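Local coordinates for protein glycosyl hydrolase (Streptomyces cattleya, PDB 7LR8) that probably hydrolyses the Manβ1-4GlcNAc linkage of N-glycan core fragments, as a family 5 (GH5_18) glycoside hydrolase, at residues Gly25-Trp30 and Arg54-Trp59; Leu31-Asp36 and Leu77-Asp82; Leu249-Lys254 and Arg395-Leu400; Leu293-Val298 and Arg354-Ala359. The protein carries 1 engineered substitution. One frame throughout, in Å; residues are numbered along the deposited sequence.

Contact 1 of 4, residues Gly25-Trp30 and Arg54-Trp59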
loop_
_atom_site.group_PDB
_atom_site.type_symbol
_atom_site.label_atom_id
_atom_site.label_comp_id
_atom_site.label_asym_id
_atom_site.label_seq_id
_atom_site.Cartn_x
_atom_site.Cartn_y
_atom_site.Cartn_z
ATOM N N GLY B 25 -3.470 18.119 1.478
ATOM C CA GLY B 25 -3.320 16.684 1.636
ATOM C C GLY B 25 -3.352 15.875 0.358
ATOM O O GLY B 25 -3.046 14.672 0.406
ATOM N N TRP B 26 -3.726 16.478 -0.772
ATOM C CA TRP B 26 -3.840 15.726 -2.031
ATOM C C TRP B 26 -4.825 14.578 -1.782
ATOM O O TRP B 26 -5.723 14.683 -0.937
ATOM C CB TRP B 26 -2.445 15.303 -2.505
ATOM C CG TRP B 26 -2.359 14.740 -3.908
ATOM C CD1 TRP B 26 -2.597 15.409 -5.079
ATOM C CD2 TRP B 26 -1.948 13.416 -4.281
ATOM N NE1 TRP B 26 -2.392 14.580 -6.153
ATOM C CE2 TRP B 26 -1.998 13.346 -5.692
ATOM C CE3 TRP B 26 -1.577 12.272 -3.557
ATOM C CZ2 TRP B 26 -1.672 12.188 -6.395
ATOM C CZ3 TRP B 26 -1.254 11.110 -4.257
ATOM C CH2 TRP B 26 -1.307 11.078 -5.663
ATOM N N PHE B 27 -4.689 13.466 -2.495
ATOM C CA PHE B 27 -5.624 12.369 -2.260
ATOM C C PHE B 27 -5.431 11.696 -0.913
ATOM O O PHE B 27 -6.290 10.895 -0.515
ATOM C CB PHE B 27 -5.511 11.358 -3.387
ATOM C CG PHE B 27 -5.819 11.945 -4.727
ATOM C CD1 PHE B 27 -7.064 12.510 -4.978
ATOM C CD2 PHE B 27 -4.870 11.943 -5.727
ATOM C CE1 PHE B 27 -7.347 13.069 -6.215
ATOM C CE2 PHE B 27 -5.148 12.495 -6.970
ATOM C CZ PHE B 27 -6.399 13.054 -7.209
ATOM N N HIS B 28 -4.351 12.008 -0.198
ATOM C CA HIS B 28 -4.232 11.553 1.178
ATOM C C HIS B 28 -5.181 12.287 2.116
ATOM O O HIS B 28 -5.184 11.995 3.319
ATOM C CB HIS B 28 -2.792 11.703 1.672
ATOM C CG HIS B 28 -1.762 11.132 0.742
ATOM N ND1 HIS B 28 -1.733 9.799 0.390
ATOM C CD2 HIS B 28 -0.710 11.711 0.111
ATOM C CE1 HIS B 28 -0.718 9.583 -0.429
ATOM N NE2 HIS B 28 -0.079 10.727 -0.614
ATOM N N HIS B 29 -6.004 13.216 1.606
ATOM C CA HIS B 29 -6.917 13.925 2.493
ATOM C C HIS B 29 -7.957 12.995 3.121
ATOM O O HIS B 29 -8.539 13.348 4.151
ATOM C CB HIS B 29 -7.606 15.077 1.750
ATOM C CG HIS B 29 -8.738 14.650 0.870
ATOM N ND1 HIS B 29 -9.963 15.278 0.895
ATOM C CD2 HIS B 29 -8.830 13.680 -0.070
ATOM C CE1 HIS B 29 -10.768 14.701 0.019
ATOM N NE2 HIS B 29 -10.104 13.732 -0.583
ATOM N N TRP B 30 -8.178 11.803 2.563
ATOM C CA TRP B 30 -9.076 10.865 3.236
ATOM C C TRP B 30 -8.581 10.485 4.625
ATOM O O TRP B 30 -9.390 10.066 5.466
ATOM C CB TRP B 30 -9.261 9.606 2.404
ATOM C CG TRP B 30 -9.801 9.851 1.036
ATOM C CD1 TRP B 30 -9.133 9.683 -0.142
ATOM C CD2 TRP B 30 -11.125 10.310 0.689
ATOM N NE1 TRP B 30 -9.952 9.999 -1.198
ATOM C CE2 TRP B 30 -11.178 10.389 -0.719
ATOM C CE3 TRP B 30 -12.267 10.644 1.429
ATOM C CZ2 TRP B 30 -12.327 10.798 -1.408
ATOM C CZ3 TRP B 30 -13.418 11.065 0.736
ATOM C CH2 TRP B 30 -13.432 11.133 -0.666
ATOM N N ARG B 54 -14.680 15.245 -11.127
ATOM C CA ARG B 54 -14.333 13.831 -11.066
ATOM C C ARG B 54 -13.482 13.644 -9.822
ATOM O O ARG B 54 -12.513 14.387 -9.633
ATOM C CB ARG B 54 -13.572 13.418 -12.332
ATOM C CG ARG B 54 -12.845 12.073 -12.272
ATOM C CD ARG B 54 -12.688 11.526 -13.697
ATOM N NE ARG B 54 -11.926 10.277 -13.760
ATOM C CZ ARG B 54 -10.671 10.162 -14.205
ATOM N NH1 ARG B 54 -10.002 11.226 -14.653
ATOM N NH2 ARG B 54 -10.095 8.971 -14.240
ATOM N N VAL B 55 -13.878 12.709 -8.942
ATOM C CA VAL B 55 -13.270 12.596 -7.621
ATOM C C VAL B 55 -12.744 11.181 -7.372
ATOM O O VAL B 55 -13.213 10.195 -7.948
ATOM C CB VAL B 55 -14.240 13.010 -6.492
ATOM C CG1 VAL B 55 -14.814 14.400 -6.768
ATOM C CG2 VAL B 55 -15.352 12.004 -6.332
ATOM N N PHE B 56 -11.773 11.095 -6.469
ATOM C CA PHE B 56 -10.940 9.899 -6.332
ATOM C C PHE B 56 -10.814 9.392 -4.904
ATOM O O PHE B 56 -9.979 9.900 -4.130
ATOM C CB PHE B 56 -9.555 10.170 -6.902
ATOM C CG PHE B 56 -9.575 10.586 -8.335
ATOM C CD1 PHE B 56 -9.638 9.630 -9.343
ATOM C CD2 PHE B 56 -9.520 11.931 -8.681
ATOM C CE1 PHE B 56 -9.650 10.015 -10.672
ATOM C CE2 PHE B 56 -9.546 12.312 -10.017
ATOM C CZ PHE B 56 -9.611 11.337 -11.007
ATOM N N PRO B 57 -11.572 8.357 -4.544
ATOM C CA PRO B 57 -11.223 7.549 -3.372
ATOM C C PRO B 57 -9.839 6.947 -3.543
ATOM O O PRO B 57 -9.374 6.723 -4.664
ATOM C CB PRO B 57 -12.288 6.443 -3.361
ATOM C CG PRO B 57 -13.401 6.927 -4.205
ATOM C CD PRO B 57 -12.833 7.945 -5.181
ATOM N N LEU B 58 -9.183 6.674 -2.418
ATOM C CA LEU B 58 -7.990 5.831 -2.393
ATOM C C LEU B 58 -8.449 4.438 -1.972
ATOM O O LEU B 58 -8.894 4.242 -0.837
ATOM C CB LEU B 58 -6.936 6.370 -1.435
ATOM C CG LEU B 58 -6.133 7.580 -1.914
ATOM C CD1 LEU B 58 -5.036 7.920 -0.915
ATOM C CD2 LEU B 58 -5.543 7.328 -3.293
ATOM N N TRP B 59 -8.368 3.483 -2.902
ATOM C CA TRP B 59 -8.913 2.141 -2.676
ATOM C C TRP B 59 -8.395 1.481 -1.401
ATOM O O TRP B 59 -9.227 1.025 -0.596
ATOM C CB TRP B 59 -8.641 1.301 -3.931
ATOM C CG TRP B 59 -9.166 -0.126 -3.884
ATOM C CD1 TRP B 59 -10.259 -0.595 -3.185
ATOM C CD2 TRP B 59 -8.639 -1.250 -4.602
ATOM N NE1 TRP B 59 -10.415 -1.949 -3.413
ATOM C CE2 TRP B 59 -9.428 -2.376 -4.264
ATOM C CE3 TRP B 59 -7.554 -1.425 -5.468
ATOM C CZ2 TRP B 59 -9.186 -3.641 -4.792
ATOM C CZ3 TRP B 59 -7.317 -2.683 -5.996
ATOM C CH2 TRP B 59 -8.122 -3.779 -5.645
HETATM O O HOH W 1 -10.121 12.843 -3.248
#

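Contact 2 of 4, residues Leu31-Asp36 and Leu77-Asp82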
loop_
_atom_site.group_PDB
_atom_site.type_symbol
_atom_site.label_atom_id
_atom_site.label_comp_id
_atom_site.label_asym_id
_atom_site.label_seq_id
_atom_site.Cartn_x
_atom_site.Cartn_y
_atom_site.Cartn_z
ATOM N N LEU B 31 -7.273 10.621 4.883
ATOM C CA LEU B 31 -6.715 10.320 6.196
ATOM C C LEU B 31 -6.856 11.468 7.180
ATOM O O LEU B 31 -6.653 11.259 8.383
ATOM C CB LEU B 31 -5.234 9.940 6.067
ATOM C CG LEU B 31 -4.919 8.770 5.134
ATOM C CD1 LEU B 31 -3.398 8.622 4.986
ATOM C CD2 LEU B 31 -5.522 7.466 5.646
ATOM N N ASP B 32 -7.183 12.665 6.705
ATOM C CA ASP B 32 -7.306 13.867 7.519
ATOM C C ASP B 32 -8.437 14.686 6.909
ATOM O O ASP B 32 -8.253 15.824 6.445
ATOM C CB ASP B 32 -5.996 14.649 7.563
ATOM C CG ASP B 32 -4.881 13.875 8.244
ATOM O OD1 ASP B 32 -4.927 13.719 9.489
ATOM O OD2 ASP B 32 -3.976 13.405 7.526
ATOM N N PHE B 33 -9.618 14.080 6.878
ATOM C CA PHE B 33 -10.700 14.624 6.073
ATOM C C PHE B 33 -11.224 15.910 6.701
ATOM O O PHE B 33 -11.674 15.916 7.854
ATOM C CB PHE B 33 -11.813 13.596 5.909
ATOM C CG PHE B 33 -12.854 14.004 4.907
ATOM C CD1 PHE B 33 -12.596 13.921 3.546
ATOM C CD2 PHE B 33 -14.082 14.508 5.328
ATOM C CE1 PHE B 33 -13.554 14.314 2.615
ATOM C CE2 PHE B 33 -15.037 14.901 4.404
ATOM C CZ PHE B 33 -14.769 14.798 3.042
ATOM N N ASP B 34 -11.144 16.993 5.938
ATOM C CA ASP B 34 -11.492 18.341 6.374
ATOM C C ASP B 34 -12.528 18.844 5.380
ATOM O O ASP B 34 -12.171 19.253 4.270
ATOM C CB ASP B 34 -10.247 19.237 6.410
ATOM C CG ASP B 34 -10.530 20.636 6.950
ATOM O OD1 ASP B 34 -11.652 21.153 6.778
ATOM O OD2 ASP B 34 -9.608 21.234 7.543
ATOM N N LEU B 35 -13.805 18.814 5.778
ATOM C CA LEU B 35 -14.871 19.223 4.866
ATOM C C LEU B 35 -14.805 20.710 4.531
ATOM O O LEU B 35 -15.143 21.102 3.408
ATOM C CB LEU B 35 -16.231 18.861 5.464
ATOM C CG LEU B 35 -17.475 19.016 4.584
ATOM C CD1 LEU B 35 -17.330 18.235 3.278
ATOM C CD2 LEU B 35 -18.720 18.558 5.356
ATOM N N ASP B 36 -14.378 21.554 5.476
ATOM C CA ASP B 36 -14.276 22.982 5.189
ATOM C C ASP B 36 -13.202 23.258 4.145
ATOM O O ASP B 36 -13.355 24.167 3.315
ATOM C CB ASP B 36 -13.995 23.761 6.469
ATOM C CG ASP B 36 -15.221 23.868 7.355
ATOM O OD1 ASP B 36 -16.343 23.864 6.811
ATOM O OD2 ASP B 36 -15.062 23.938 8.590
ATOM N N LEU B 77 -17.059 10.398 1.508
ATOM C CA LEU B 77 -17.318 10.552 0.078
ATOM C C LEU B 77 -18.699 11.151 -0.172
ATOM O O LEU B 77 -18.864 11.997 -1.063
ATOM C CB LEU B 77 -17.179 9.198 -0.619
ATOM C CG LEU B 77 -17.430 9.167 -2.129
ATOM C CD1 LEU B 77 -16.439 10.083 -2.880
ATOM C CD2 LEU B 77 -17.361 7.744 -2.655
ATOM N N ALA B 78 -19.699 10.737 0.613
ATOM C CA ALA B 78 -21.029 11.332 0.483
ATOM C C ALA B 78 -21.012 12.802 0.883
ATOM O O ALA B 78 -21.665 13.632 0.239
ATOM C CB ALA B 78 -22.048 10.550 1.325
ATOM N N ALA B 79 -20.270 13.144 1.942
ATOM C CA ALA B 79 -20.181 14.540 2.368
ATOM C C ALA B 79 -19.506 15.389 1.300
ATOM O O ALA B 79 -19.922 16.530 1.050
ATOM C CB ALA B 79 -19.423 14.644 3.692
ATOM N N LEU B 80 -18.475 14.851 0.661
ATOM C CA LEU B 80 -17.862 15.545 -0.464
ATOM C C LEU B 80 -18.858 15.716 -1.599
ATOM O O LEU B 80 -18.913 16.773 -2.238
ATOM C CB LEU B 80 -16.630 14.772 -0.932
ATOM C CG LEU B 80 -15.691 15.403 -1.957
ATOM C CD1 LEU B 80 -14.359 14.663 -1.881
ATOM C CD2 LEU B 80 -16.242 15.350 -3.372
ATOM N N THR B 81 -19.646 14.677 -1.876
ATOM C CA THR B 81 -20.603 14.760 -2.971
ATOM C C THR B 81 -21.675 15.803 -2.677
ATOM O O THR B 81 -22.103 16.546 -3.576
ATOM C CB THR B 81 -21.209 13.367 -3.211
ATOM O OG1 THR B 81 -20.152 12.458 -3.562
ATOM C CG2 THR B 81 -22.225 13.411 -4.340
ATOM N N ASP B 82 -22.087 15.913 -1.412
ATOM C CA ASP B 82 -23.064 16.927 -1.047
ATOM C C ASP B 82 -22.467 18.325 -1.151
ATOM O O ASP B 82 -23.134 19.255 -1.621
ATOM C CB ASP B 82 -23.582 16.677 0.368
ATOM C CG ASP B 82 -24.511 15.485 0.449
ATOM O OD1 ASP B 82 -25.042 15.067 -0.601
ATOM O OD2 ASP B 82 -24.698 14.971 1.574
#

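Contact 3 of 4, residues Leu249-Lys254 and Arg395-Leu400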
loop_
_atom_site.group_PDB
_atom_site.type_symbol
_atom_site.label_atom_id
_atom_site.label_comp_id
_atom_site.label_asym_id
_atom_site.label_seq_id
_atom_site.Cartn_x
_atom_site.Cartn_y
_atom_site.Cartn_z
ATOM N N LEU B 249 -8.242 12.141 -30.186
ATOM C CA LEU B 249 -8.693 10.980 -29.423
ATOM C C LEU B 249 -10.212 10.886 -29.441
ATOM O O LEU B 249 -10.776 9.786 -29.514
ATOM C CB LEU B 249 -8.170 11.040 -27.988
ATOM C CG LEU B 249 -6.717 10.650 -27.730
ATOM C CD1 LEU B 249 -6.466 10.667 -26.230
ATOM C CD2 LEU B 249 -6.393 9.281 -28.328
ATOM N N VAL B 250 -10.890 12.037 -29.387
ATOM C CA VAL B 250 -12.350 12.056 -29.435
ATOM C C VAL B 250 -12.843 11.427 -30.730
ATOM O O VAL B 250 -13.696 10.531 -30.719
ATOM C CB VAL B 250 -12.870 13.498 -29.271
ATOM C CG1 VAL B 250 -14.350 13.614 -29.685
ATOM C CG2 VAL B 250 -12.662 13.987 -27.840
ATOM N N GLU B 251 -12.311 11.884 -31.867
ATOM C CA GLU B 251 -12.800 11.385 -33.148
ATOM C C GLU B 251 -12.309 9.967 -33.421
ATOM O O GLU B 251 -13.000 9.196 -34.095
ATOM C CB GLU B 251 -12.389 12.331 -34.279
ATOM C CG GLU B 251 -13.073 13.684 -34.192
ATOM C CD GLU B 251 -14.579 13.558 -34.167
ATOM O OE1 GLU B 251 -15.122 12.836 -35.033
ATOM O OE2 GLU B 251 -15.218 14.183 -33.286
ATOM N N LEU B 252 -11.123 9.613 -32.916
ATOM C CA LEU B 252 -10.628 8.253 -33.083
ATOM C C LEU B 252 -11.515 7.262 -32.347
ATOM O O LEU B 252 -11.856 6.201 -32.886
ATOM C CB LEU B 252 -9.189 8.153 -32.569
ATOM C CG LEU B 252 -8.518 6.777 -32.611
ATOM C CD1 LEU B 252 -8.389 6.310 -34.049
ATOM C CD2 LEU B 252 -7.153 6.825 -31.942
ATOM N N ALA B 253 -11.898 7.600 -31.114
ATOM C CA ALA B 253 -12.671 6.681 -30.284
ATOM C C ALA B 253 -14.012 6.344 -30.927
ATOM O O ALA B 253 -14.550 5.249 -30.714
ATOM C CB ALA B 253 -12.873 7.289 -28.895
ATOM N N LYS B 254 -14.546 7.256 -31.736
ATOM C CA LYS B 254 -15.816 7.034 -32.407
ATOM C C LYS B 254 -15.771 5.876 -33.399
ATOM O O LYS B 254 -16.822 5.289 -33.685
ATOM C CB LYS B 254 -16.252 8.313 -33.125
ATOM C CG LYS B 254 -16.618 9.446 -32.168
ATOM C CD LYS B 254 -16.984 10.722 -32.899
ATOM C CE LYS B 254 -17.393 11.797 -31.899
ATOM N NZ LYS B 254 -17.685 13.079 -32.568
ATOM N N ARG B 395 -11.694 18.867 -41.033
ATOM C CA ARG B 395 -12.436 18.460 -39.845
ATOM C C ARG B 395 -12.744 16.956 -39.854
ATOM O O ARG B 395 -13.908 16.553 -39.834
ATOM C CB ARG B 395 -13.719 19.273 -39.713
ATOM C CG ARG B 395 -13.512 20.803 -39.816
ATOM C CD ARG B 395 -14.816 21.607 -39.531
ATOM N NE ARG B 395 -15.399 21.182 -38.260
ATOM C CZ ARG B 395 -16.512 20.458 -38.146
ATOM N NH1 ARG B 395 -17.189 20.109 -39.230
ATOM N NH2 ARG B 395 -16.945 20.088 -36.943
ATOM N N PRO B 396 -11.716 16.108 -39.893
ATOM C CA PRO B 396 -11.957 14.671 -40.082
ATOM C C PRO B 396 -12.570 14.010 -38.856
ATOM O O PRO B 396 -12.290 14.381 -37.713
ATOM C CB PRO B 396 -10.555 14.115 -40.353
ATOM C CG PRO B 396 -9.639 15.046 -39.590
ATOM C CD PRO B 396 -10.283 16.423 -39.761
ATOM N N THR B 397 -13.422 13.010 -39.115
ATOM C CA THR B 397 -13.700 11.960 -38.145
ATOM C C THR B 397 -12.933 10.716 -38.584
ATOM O O THR B 397 -12.080 10.776 -39.477
ATOM C CB THR B 397 -15.207 11.690 -38.003
ATOM O OG1 THR B 397 -15.426 10.778 -36.914
ATOM C CG2 THR B 397 -15.800 11.101 -39.280
ATOM N N THR B 398 -13.222 9.572 -37.954
ATOM C CA THR B 398 -12.582 8.312 -38.317
ATOM C C THR B 398 -13.639 7.240 -38.560
ATOM O O THR B 398 -14.778 7.334 -38.086
ATOM C CB THR B 398 -11.579 7.829 -37.244
ATOM O OG1 THR B 398 -12.258 7.496 -36.018
ATOM C CG2 THR B 398 -10.535 8.900 -36.966
ATOM N N VAL B 399 -13.248 6.224 -39.325
ATOM C CA VAL B 399 -14.112 5.081 -39.613
ATOM C C VAL B 399 -13.233 3.841 -39.709
ATOM O O VAL B 399 -12.126 3.894 -40.253
ATOM C CB VAL B 399 -14.939 5.305 -40.901
ATOM C CG1 VAL B 399 -14.041 5.405 -42.127
ATOM C CG2 VAL B 399 -15.976 4.186 -41.080
ATOM N N LEU B 400 -13.715 2.727 -39.153
ATOM C CA LEU B 400 -12.963 1.479 -39.215
ATOM C C LEU B 400 -12.923 0.930 -40.636
ATOM O O LEU B 400 -13.870 1.081 -41.415
ATOM C CB LEU B 400 -13.578 0.433 -38.286
ATOM C CG LEU B 400 -13.306 0.564 -36.792
ATOM C CD1 LEU B 400 -13.927 -0.631 -36.075
ATOM C CD2 LEU B 400 -11.805 0.639 -36.525
#

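Contact 4 of 4, residues Leu293-Val298 and Arg354-Ala359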
loop_
_atom_site.group_PDB
_atom_site.type_symbol
_atom_site.label_atom_id
_atom_site.label_comp_id
_atom_site.label_asym_id
_atom_site.label_seq_id
_atom_site.Cartn_x
_atom_site.Cartn_y
_atom_site.Cartn_z
ATOM N N LEU B 293 -14.123 21.282 -28.821
ATOM C CA LEU B 293 -15.504 21.723 -28.969
ATOM C C LEU B 293 -15.933 21.854 -30.429
ATOM O O LEU B 293 -17.121 22.077 -30.688
ATOM C CB LEU B 293 -15.711 23.053 -28.229
ATOM C CG LEU B 293 -15.613 23.011 -26.696
ATOM C CD1 LEU B 293 -15.935 24.382 -26.112
ATOM C CD2 LEU B 293 -16.519 21.953 -26.099
ATOM N N ASP B 294 -15.009 21.722 -31.381
ATOM C CA ASP B 294 -15.352 21.569 -32.792
ATOM C C ASP B 294 -15.676 20.114 -33.160
ATOM O O ASP B 294 -15.837 19.802 -34.343
ATOM C CB ASP B 294 -14.207 22.099 -33.663
ATOM C CG ASP B 294 -14.621 22.349 -35.099
ATOM O OD1 ASP B 294 -15.712 22.927 -35.326
ATOM O OD2 ASP B 294 -13.835 21.975 -36.002
ATOM N N CYS B 295 -15.754 19.230 -32.175
ATOM C CA CYS B 295 -16.122 17.832 -32.354
ATOM C C CYS B 295 -17.521 17.613 -31.817
ATOM O O CYS B 295 -17.796 18.027 -30.683
ATOM C CB CYS B 295 -15.152 16.915 -31.610
ATOM S SG CYS B 295 -13.470 16.967 -32.215
ATOM N N PRO B 296 -18.427 16.999 -32.577
ATOM C CA PRO B 296 -19.775 16.759 -32.059
ATOM C C PRO B 296 -19.786 15.607 -31.069
ATOM O O PRO B 296 -18.860 14.792 -31.005
ATOM C CB PRO B 296 -20.591 16.413 -33.312
ATOM C CG PRO B 296 -19.672 16.600 -34.483
ATOM C CD PRO B 296 -18.277 16.516 -33.955
ATOM N N GLU B 297 -20.877 15.533 -30.302
ATOM C CA GLU B 297 -21.121 14.429 -29.363
ATOM C C GLU B 297 -20.016 14.313 -28.317
ATOM O O GLU B 297 -19.698 13.217 -27.856
ATOM C CB GLU B 297 -21.293 13.092 -30.095
ATOM C CG GLU B 297 -22.678 12.893 -30.708
ATOM C CD GLU B 297 -22.843 13.565 -32.062
ATOM O OE1 GLU B 297 -21.889 13.549 -32.864
ATOM O OE2 GLU B 297 -23.941 14.098 -32.329
ATOM N N VAL B 298 -19.422 15.434 -27.931
ATOM C CA VAL B 298 -18.502 15.447 -26.798
ATOM C C VAL B 298 -19.354 15.541 -25.542
ATOM O O VAL B 298 -20.107 16.511 -25.366
ATOM C CB VAL B 298 -17.523 16.628 -26.885
ATOM C CG1 VAL B 298 -16.766 16.767 -25.570
ATOM C CG2 VAL B 298 -16.564 16.473 -28.072
ATOM N N ARG B 354 -21.224 20.981 -35.329
ATOM C CA ARG B 354 -21.028 20.886 -36.769
ATOM C C ARG B 354 -20.609 19.461 -37.097
ATOM O O ARG B 354 -19.541 19.008 -36.638
ATOM C CB ARG B 354 -19.986 21.893 -37.269
ATOM C CG ARG B 354 -20.376 23.336 -36.997
ATOM C CD ARG B 354 -19.288 24.333 -37.395
ATOM N NE ARG B 354 -19.795 25.704 -37.290
ATOM C CZ ARG B 354 -20.263 26.423 -38.309
ATOM N NH1 ARG B 354 -20.278 25.919 -39.535
ATOM N NH2 ARG B 354 -20.713 27.657 -38.105
ATOM N N PRO B 355 -21.416 18.721 -37.856
ATOM C CA PRO B 355 -21.065 17.336 -38.189
ATOM C C PRO B 355 -19.770 17.268 -38.978
ATOM O O PRO B 355 -19.340 18.231 -39.625
ATOM C CB PRO B 355 -22.249 16.857 -39.034
ATOM C CG PRO B 355 -23.367 17.828 -38.731
ATOM C CD PRO B 355 -22.696 19.134 -38.453
ATOM N N ARG B 356 -19.159 16.088 -38.941
ATOM C CA ARG B 356 -17.916 15.810 -39.654
ATOM C C ARG B 356 -18.205 14.746 -40.709
ATOM O O ARG B 356 -18.350 13.564 -40.389
ATOM C CB ARG B 356 -16.830 15.367 -38.679
ATOM C CG ARG B 356 -16.458 16.459 -37.695
ATOM C CD ARG B 356 -15.183 16.135 -36.924
ATOM N NE ARG B 356 -14.659 17.362 -36.336
ATOM C CZ ARG B 356 -13.377 17.620 -36.125
ATOM N NH1 ARG B 356 -12.448 16.729 -36.446
ATOM N NH2 ARG B 356 -13.030 18.786 -35.597
ATOM N N THR B 357 -18.295 15.174 -41.970
ATOM C CA THR B 357 -18.711 14.291 -43.049
ATOM C C THR B 357 -17.553 13.586 -43.744
ATOM O O THR B 357 -17.803 12.716 -44.584
ATOM C CB THR B 357 -19.510 15.082 -44.092
ATOM O OG1 THR B 357 -20.291 14.181 -44.879
ATOM C CG2 THR B 357 -18.558 15.875 -45.009
ATOM N N THR B 358 -16.306 13.953 -43.440
ATOM C CA THR B 358 -15.120 13.325 -44.013
ATOM C C THR B 358 -14.474 12.416 -42.973
ATOM O O THR B 358 -14.146 12.866 -41.869
ATOM C CB THR B 358 -14.106 14.374 -44.478
ATOM O OG1 THR B 358 -14.696 15.218 -45.482
ATOM C CG2 THR B 358 -12.865 13.694 -45.049
ATOM N N ALA B 359 -14.274 11.146 -43.328
ATOM C CA ALA B 359 -13.771 10.147 -42.393
ATOM C C ALA B 359 -12.455 9.557 -42.888
ATOM O O ALA B 359 -12.328 9.204 -44.067
ATOM C CB ALA B 359 -14.794 9.033 -42.177
#

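Contact 1 of 4, residues Gly25-Trp30 and Arg54-Trp59
Trp30 reaches across to the backbone of Phe56 and spends its single polar side-chain atom there. Its CB belongs to the 3-10 turn 27-30, and CG stands anti to the carbonyl carbon (chi1 -58°), which sends the indole toward the end of strand 52-55. Next along the ring, CD1 packs on Leu58 CG at 4.1 Å. NE1 then donates to Phe56 O at 2.9 Å, the acceptor lying almost in the indole plane and the N-H...O angle being 157°; beyond it, CZ2 passes Pro57 CA at 4.0 Å. Nearby, Phe27 CE1 meets Phe56 CD2 at 3.5 Å, the two rings inclined at 73°, while Leu58 CD1 presses on Phe27 O. Leu100 of the glycan pocket touches Phe27, Phe56 and Leu58, and the side chain of Phe56 comes within about 6 Å of the bound mannose. A water held by His29 NE2 also donates to Phe56 O, so this buried carbonyl just beyond a barrel strand has two donors, an indole N-H and a water.

Contact 2 of 4, residues Leu31-Asp36 and Leu77-Asp82
Phe33, Ala79 and Leu35 supply most of the surface lost between the run into helix 35-46 and helix 71-86. Phe33 has CG anti to its own N (chi1 -170°), and the ring extends toward the second helix until its far end arrives there. CZ lies 4.4 Å from Leu80 CB, which sits near the plane of the ring at its edge, and CE2 is 4.5 Å from Ala79 CB. These are loose approaches, and no hydrogen bond crosses between the segments. Ala79 points its methyl at the other segment, where Leu35 CD1 meets it at 4.2 Å. The same Leu35 methyl lies 3.8 Å from Ala79 O, on the backbone of the helix. In the (beta/alpha)8 barrel of family 5 glycoside hydrolases, helices 35-46 and 71-86 follow strands 15-19 and 52-55, so the contact joins two neighbouring helices of the outer layer, those that come after the first and second strands. Asp34 occupies the N-cap of the first, its OD1 accepting from the backbone N of Ala37. In the second, Leu77 O receives both Thr81 N and Thr81 OG1, the latter at 2.8 Å, from opposite faces of its carbonyl plane. Leu77 and Leu80 touch Val55 of the barrel wall, and on the other segment Asp32 forms a salt bridge with Arg70 of the second subunit.

Contact 3 of 4, residues Leu249-Lys254 and Arg395-Leu400
Glu251 and two successive threonines, Thr397 and Thr398, join a helix to a strand through hydroxyl groups. Thr398 OG1 donates to the backbone carbonyl Glu251 O at 2.7 Å, with a C=O...donor angle of 129° and the donor tilted from the carbonyl plane. The backbone bond that this carbonyl accepts from Lys254 N is weak, at 3.4 Å, so the shorter of the two comes from the threonine hydroxyl. The Glu251 carboxylate divides its two oxygens. OE1 accepts from Thr397 OG1 at 2.8 Å, nearly in line with its own C-O bond, and OE2 takes a salt bridge from Lys254 NZ at 2.8 Å on the syn side, somewhat out of the carboxylate plane. With CG beside the backbone N (chi1 -67°), CG comes to 3.7 Å from Pro396 O, and a bend at chi2 then turns the carboxylate to Thr397. Lys254 NZ has its stronger bond to Pro296 O. With both oxygens engaged, the carboxylate is probably held in a fixed rotation. Segment 249-253 and strand 397-400 run roughly parallel, their N-to-C directions 28° apart; the helix backs onto barrel strand 221-225, while the strand edges the small parallel sheet next to 358-362, with helix 407-413 touching Thr397 and Val399.

Contact 4 of 4, residues Leu293-Val298 and Arg354-Ala359
Asp294 meets Arg356 with both its backbone carbonyl and its carboxylate. The carbonyl O accepts from Arg356 NH2 at 3.2 Å, with the donor well above the carbonyl plane, and a weak bond from NE comes to the same oxygen. Asp294 OD2 faces NH2 at 3.3 Å in a salt bridge of weak hydrogen-bond geometry, the carboxylate and guanidinium planes being 69° apart. Its stronger partner is Arg395 NE, so one carboxylate oxygen serves two arginines. Cys295 follows, its SG lying over one face of the Arg356 guanidinium, offset toward the rim and 3.9 Å from NH2. The loop carrying these residues leads from helix 281-293 into strand 298-304, the last strand of the (beta/alpha)8 barrel, whereas 354-359 opens the small three-stranded parallel sheet that follows the barrel; the contact therefore joins the barrel to the small C-terminal sheet. Pro296 comes next, pointing at the other segment: CG touches Arg354 O at 3.2 Å, and CD packs on Arg356 CG at 4.2 Å. The arginine chain is extended from CG to NE, which carries its head past the proline to Asp294, while NH1 donates to Pro396 O.

The four contacts form two pairs on opposite sides of the chain's centre. Contacts 1 and 2, with centres 10 Å apart, share a hydrophobic seam: Trp30 CH2 lies 3.8 Å from Leu80 CD1, and their segments alternate along the chain. Contacts 3 and 4, with centres 9 Å apart, form a polar seam, linked by probable hydrogen bonds from Lys254 NZ to Pro296 O (2.6 Å) and from Arg356 NH1 to Pro396 O (2.7 Å). Contact 4 is nested within the loop that contact 3 closes. Between the pairs, centres stand 33 to 39 Å apart. Contact 1 alone comes close to the bound glycan, the Phe56 side chain being about 6 Å from the mannose; the other three are remote from the sugar pocket.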